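Pyridoxamine 5-phosphate-dependent dehydrase (Escherichia coli, PDB 3B8X) removes the C3'-hydroxyl from GDP-4-keto-6-deoxy-D-mannose in L-colitose biosynthesis, by a combined pyridoxal phosphate-dependent transamination and deoxygenation. Local coordinates at residues F70-K73 against K74-K78; T202-E205 against E206-H209. The protein carries 1 engineered substitution. All blocks are in the same frame, centred on the assembly; numbering follows the deposited sequence.

Overall arrangement
Contact 1 comes first along the chain. Its segments 70-73 and 74-78 are continuous and make the reversing loop that leads from helix 58-68 towards strand 82-86. Contact 2 closes later, where strand 198-202 gives way to helix 205-214, again within one continuous stretch. The two are in series, neither nested nor crossed, yet their centres lie only 13 Å apart and they touch. R76 of the loop forms a salt bridge with D204 at the start of the helix, K73 N probably donates a hydrogen bond to E206, and T72 packs on I207. Together they fasten the loop beyond helix 58-68 to the N-terminal end of helix 205-214, beside the large mixed sheet.

Contact 1 (F70-K73 against K74-K78); sequences FFTK and KPRLK
Between helix 58-68 and strand 82-86 the chain doubles back through an irregular loop, and this local contact, in which T72 and F70 meet K74, R76 and L77, lies across its bend. The loop belongs to the pyridoxal phosphate-dependent aminotransferase fold of the DegT/DnrJ/EryC1 family, far from the annotated sites. Its arms run nearly opposite ways, 163° apart, and the CA atoms of T72 and P75 come within 4.7 Å of each other.

T72 spans the bend. With chi1 at 38° its hydroxyl sits between the backbone N and the carbonyl carbon, facing the returning arm, where T72 OG1 donates to K74 O over 2.8 Å. The donor stands above the carbonyl plane, 41° out of it, rather than on a lone pair. A small side chain with both a hydroxyl and a methyl suits this place: T72 CG2 meets the guanidinium of R76 at its edge, near its plane, 3.4 Å from R76 NH1, while T72 OG1 comes within 3.4 Å of R76 CD. The two side chains cross at about a right angle. Bends at chi2 and chi3 of R76 bring the guanidinium edge beside the threonine methyl, and R76 NH2 goes on to form a salt bridge with D204 OD2. P75 N has no hydrogen to give the nearby T72 O, but the proline ring restricts phi, which suits a fixed bend; P75 CD rests 3.4 Å from K73 O.

F70 supplies the apolar side, its ring also meeting that of Y100. F71 points away from the returning arm, and its ring meets Y349 of the second subunit edge-to-face. L77 CB lies over a face of the F70 ring, 4.2 Å from its centroid in a CH-pi contact, and L77 O lies over the same face, offset toward the rim, 3.8 Å from F70 CD2.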
loop_
_atom_site.group_PDB
_atom_site.type_symbol
_atom_site.label_atom_id
_atom_site.label_comp_id
_atom_site.label_asym_id
_atom_site.label_seq_id
_atom_site.Cartn_x
_atom_site.Cartn_y
_atom_site.Cartn_z
ATOM N N PHE B 70 5.345 4.237 16.431
ATOM C CA PHE B 70 6.517 5.090 16.421
ATOM C C PHE B 70 6.090 6.537 16.510
ATOM O O PHE B 70 6.907 7.430 16.716
ATOM C CB PHE B 70 7.322 4.862 15.135
ATOM C CG PHE B 70 8.076 3.562 15.113
ATOM C CD1 PHE B 70 7.392 2.348 15.028
ATOM C CD2 PHE B 70 9.480 3.553 15.171
ATOM C CE1 PHE B 70 8.078 1.152 15.076
ATOM C CE2 PHE B 70 10.183 2.361 15.254
ATOM C CZ PHE B 70 9.493 1.149 15.150
ATOM N N PHE B 71 4.798 6.755 16.314
ATOM C CA PHE B 71 4.223 8.083 16.140
ATOM C C PHE B 71 3.387 8.556 17.290
ATOM O O PHE B 71 2.850 9.656 17.261
ATOM C CB PHE B 71 3.469 8.207 14.786
ATOM C CG PHE B 71 4.311 7.830 13.593
ATOM C CD1 PHE B 71 3.851 6.943 12.646
ATOM C CD2 PHE B 71 5.595 8.325 13.443
ATOM C CE1 PHE B 71 4.661 6.593 11.579
ATOM C CE2 PHE B 71 6.420 7.945 12.402
ATOM C CZ PHE B 71 5.954 7.080 11.463
ATOM N N THR B 72 3.311 7.768 18.352
ATOM C CA THR B 72 2.492 8.265 19.443
ATOM C C THR B 72 3.314 9.370 20.123
ATOM O O THR B 72 4.541 9.383 20.026
ATOM C CB THR B 72 2.210 7.138 20.396
ATOM O OG1 THR B 72 3.402 6.344 20.490
ATOM C CG2 THR B 72 1.045 6.281 19.830
ATOM N N LYS B 73 2.634 10.318 20.764
ATOM C CA LYS B 73 3.274 11.451 21.466
ATOM C C LYS B 73 4.450 11.042 22.374
ATOM O O LYS B 73 5.536 11.631 22.304
ATOM C CB LYS B 73 2.223 12.275 22.192
ATOM C CG LYS B 73 1.135 12.856 21.276
ATOM C CD LYS B 73 1.765 13.819 20.274
ATOM C CE LYS B 73 0.812 14.236 19.165
ATOM N NZ LYS B 73 1.423 15.344 18.367
ATOM N N LYS B 74 4.249 9.982 23.167
ATOM C CA LYS B 74 5.308 9.282 23.884
ATOM C C LYS B 74 5.465 8.064 22.936
ATOM O O LYS B 74 4.564 7.225 22.892
ATOM C CB LYS B 74 4.778 8.798 25.244
ATOM C CG LYS B 74 5.802 8.082 26.095
ATOM C CD LYS B 74 5.362 8.046 27.552
ATOM C CE LYS B 74 6.551 7.894 28.503
ATOM N NZ LYS B 74 7.596 8.954 28.338
ATOM N N PRO B 75 6.517 7.987 22.125
ATOM C CA PRO B 75 6.639 6.872 21.171
ATOM C C PRO B 75 6.629 5.527 21.844
ATOM O O PRO B 75 7.428 5.259 22.725
ATOM C CB PRO B 75 8.020 7.074 20.568
ATOM C CG PRO B 75 8.261 8.552 20.693
ATOM C CD PRO B 75 7.627 8.948 21.997
ATOM N N ARG B 76 5.750 4.647 21.403
ATOM C CA ARG B 76 5.682 3.339 22.027
ATOM C C ARG B 76 6.729 2.326 21.602
ATOM O O ARG B 76 6.903 1.328 22.297
ATOM C CB ARG B 76 4.283 2.789 21.954
ATOM C CG ARG B 76 3.366 3.378 23.005
ATOM C CD ARG B 76 2.094 3.902 22.400
ATOM N NE ARG B 76 0.959 3.453 23.201
ATOM C CZ ARG B 76 -0.208 4.085 23.320
ATOM N NH1 ARG B 76 -0.461 5.222 22.667
ATOM N NH2 ARG B 76 -1.144 3.554 24.095
ATOM N N LEU B 77 7.434 2.592 20.500
ATOM C CA LEU B 77 8.535 1.741 20.025
ATOM C C LEU B 77 9.520 2.675 19.378
ATOM O O LEU B 77 9.132 3.780 18.978
ATOM C CB LEU B 77 8.103 0.673 18.980
ATOM C CG LEU B 77 7.210 -0.522 19.386
ATOM C CD1 LEU B 77 6.879 -1.383 18.156
ATOM C CD2 LEU B 77 7.853 -1.402 20.455
ATOM N N LYS B 78 10.770 2.209 19.262
ATOM C CA LYS B 78 11.878 2.923 18.628
ATOM C C LYS B 78 12.777 1.877 17.983
ATOM O O LYS B 78 12.664 0.691 18.284
ATOM C CB LYS B 78 12.651 3.736 19.642
ATOM C CG LYS B 78 13.542 2.892 20.476
ATOM C CD LYS B 78 14.139 3.743 21.583
ATOM C CE LYS B 78 15.045 2.902 22.467
ATOM N NZ LYS B 78 14.310 2.099 23.500
#

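Contact 2 (T202-E205 against E206-H209); sequences TDDE and EIYH. With NA (sodium ion), chain N.
E205 lays its CG over the face of the H209 imidazole, 4.0 Å from the ring centroid, in a CH-pi contact one helical turn along. The side chains run alongside each other, carboxylate and ring planes 54° apart. E205 O, which accepts the backbone bond from H209 N, also lies over a face of that ring, toward the rim, 3.4 Å from H209 CG; H209 ND1 is bonded to K228 N.

D204 is the N-cap of helix 205-214. Its CG is anti to the backbone N (chi1 -164°), which carries OD1 to the first N-H groups of the helix. There D204 OD1 accepts from I207 N at 2.9 Å, a nearly straight bond of 168° on the anti side of the oxygen, and a weak, bent one from E206 N. Amides at a helix start lack an earlier carbonyl, so a short acidic side chain suits this position; their N-H groups would be expected to stabilise its negative charge. D204 OD2 takes the salt bridge from R76.

Just before the cap, T202 makes an ST turn, its OG1 accepting from D204 N at 3.0 Å; L180 O is a further partner of that hydroxyl. T202 CG2 packs on I207 CG2 at 4.0 Å. D203 turns the other way: its OD2 binds a sodium ion at 2.7 Å, and four waters and T177 O are the other five ligands.

The turn thus joins strand 198-202 to helix 205-214. E206 OE2 accepts from K73 N of the 70-78 loop, I207 touches M181 of strand 181-185, and Y208 stacks on Y51 and touches V53 of strand 51-55, so the helix start lies against the sheet.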
loop_
_atom_site.group_PDB
_atom_site.type_symbol
_atom_site.label_atom_id
_atom_site.label_comp_id
_atom_site.label_asym_id
_atom_site.label_seq_id
_atom_site.Cartn_x
_atom_site.Cartn_y
_atom_site.Cartn_z
ATOM N N THR B 202 -8.794 -0.921 17.137
ATOM C CA THR B 202 -8.186 -0.498 18.392
ATOM C C THR B 202 -9.244 0.175 19.253
ATOM O O THR B 202 -10.388 0.442 18.807
ATOM C CB THR B 202 -6.926 0.380 18.176
ATOM O OG1 THR B 202 -6.338 0.752 19.429
ATOM C CG2 THR B 202 -7.267 1.625 17.362
ATOM N N ASP B 203 -8.894 0.355 20.526
ATOM C CA ASP B 203 -9.798 1.009 21.463
ATOM C C ASP B 203 -9.140 2.334 21.807
ATOM O O ASP B 203 -9.743 3.190 22.431
ATOM C CB ASP B 203 -9.986 0.167 22.716
ATOM C CG ASP B 203 -10.899 -0.993 22.493
ATOM O OD1 ASP B 203 -11.762 -0.978 21.566
ATOM O OD2 ASP B 203 -10.744 -1.931 23.294
ATOM N N ASP B 204 -7.895 2.483 21.369
ATOM C CA ASP B 204 -7.112 3.676 21.596
ATOM C C ASP B 204 -7.396 4.817 20.621
ATOM O O ASP B 204 -7.102 4.729 19.427
ATOM C CB ASP B 204 -5.629 3.302 21.577
ATOM C CG ASP B 204 -4.752 4.387 22.173
ATOM O OD1 ASP B 204 -4.622 5.486 21.560
ATOM O OD2 ASP B 204 -4.224 4.162 23.285
ATOM N N GLU B 205 -7.931 5.910 21.151
ATOM C CA GLU B 205 -8.238 7.081 20.342
ATOM C C GLU B 205 -7.023 7.729 19.698
ATOM O O GLU B 205 -7.161 8.244 18.588
ATOM C CB GLU B 205 -9.040 8.113 21.131
ATOM C CG GLU B 205 -9.374 9.372 20.325
ATOM C CD GLU B 205 -10.307 10.317 21.091
ATOM O OE1 GLU B 205 -10.133 10.398 22.324
ATOM O OE2 GLU B 205 -11.179 10.957 20.456
ATOM N N GLU B 206 -5.857 7.725 20.368
ATOM C CA GLU B 206 -4.626 8.305 19.771
ATOM C C GLU B 206 -4.136 7.474 18.586
ATOM O O GLU B 206 -3.794 8.008 17.516
ATOM C CB GLU B 206 -3.449 8.471 20.745
ATOM C CG GLU B 206 -2.271 9.262 20.112
ATOM C CD GLU B 206 -1.001 9.232 20.958
ATOM O OE1 GLU B 206 -0.960 8.377 21.861
ATOM O OE2 GLU B 206 -0.032 9.989 20.686
ATOM N N ILE B 207 -4.081 6.166 18.812
ATOM C CA ILE B 207 -3.689 5.237 17.769
ATOM C C ILE B 207 -4.647 5.387 16.585
ATOM O O ILE B 207 -4.213 5.424 15.442
ATOM C CB ILE B 207 -3.728 3.807 18.295
ATOM C CG1 ILE B 207 -2.615 3.608 19.316
ATOM C CG2 ILE B 207 -3.501 2.827 17.183
ATOM C CD1 ILE B 207 -1.240 3.449 18.715
ATOM N N TYR B 208 -5.950 5.407 16.863
ATOM C CA TYR B 208 -7.006 5.617 15.863
ATOM C C TYR B 208 -6.709 6.860 15.015
ATOM O O TYR B 208 -6.615 6.822 13.796
ATOM C CB TYR B 208 -8.318 5.861 16.597
ATOM C CG TYR B 208 -9.467 6.126 15.661
ATOM C CD1 TYR B 208 -9.630 5.351 14.512
ATOM C CD2 TYR B 208 -10.395 7.139 15.898
ATOM C CE1 TYR B 208 -10.675 5.555 13.609
ATOM C CE2 TYR B 208 -11.444 7.375 14.976
ATOM C CZ TYR B 208 -11.594 6.562 13.860
ATOM O OH TYR B 208 -12.633 6.728 12.975
ATOM N N HIS B 209 -6.505 7.994 15.661
ATOM C CA HIS B 209 -6.165 9.181 14.900
ATOM C C HIS B 209 -4.841 9.028 14.149
ATOM O O HIS B 209 -4.741 9.452 12.995
ATOM C CB HIS B 209 -6.173 10.410 15.838
ATOM C CG HIS B 209 -7.552 10.757 16.313
ATOM N ND1 HIS B 209 -7.808 11.700 17.293
ATOM C CD2 HIS B 209 -8.756 10.263 15.938
ATOM C CE1 HIS B 209 -9.115 11.781 17.481
ATOM N NE2 HIS B 209 -9.711 10.912 16.679
HETATM NA NA NA N . -9.827 -4.382 22.823
HETATM O O HOH W 1 -7.433 -3.692 23.174
HETATM O O HOH W 2 -9.374 -4.853 25.254
HETATM O O HOH W 3 -9.697 -3.598 20.221
HETATM O O HOH W 4 -12.414 -4.817 22.712
#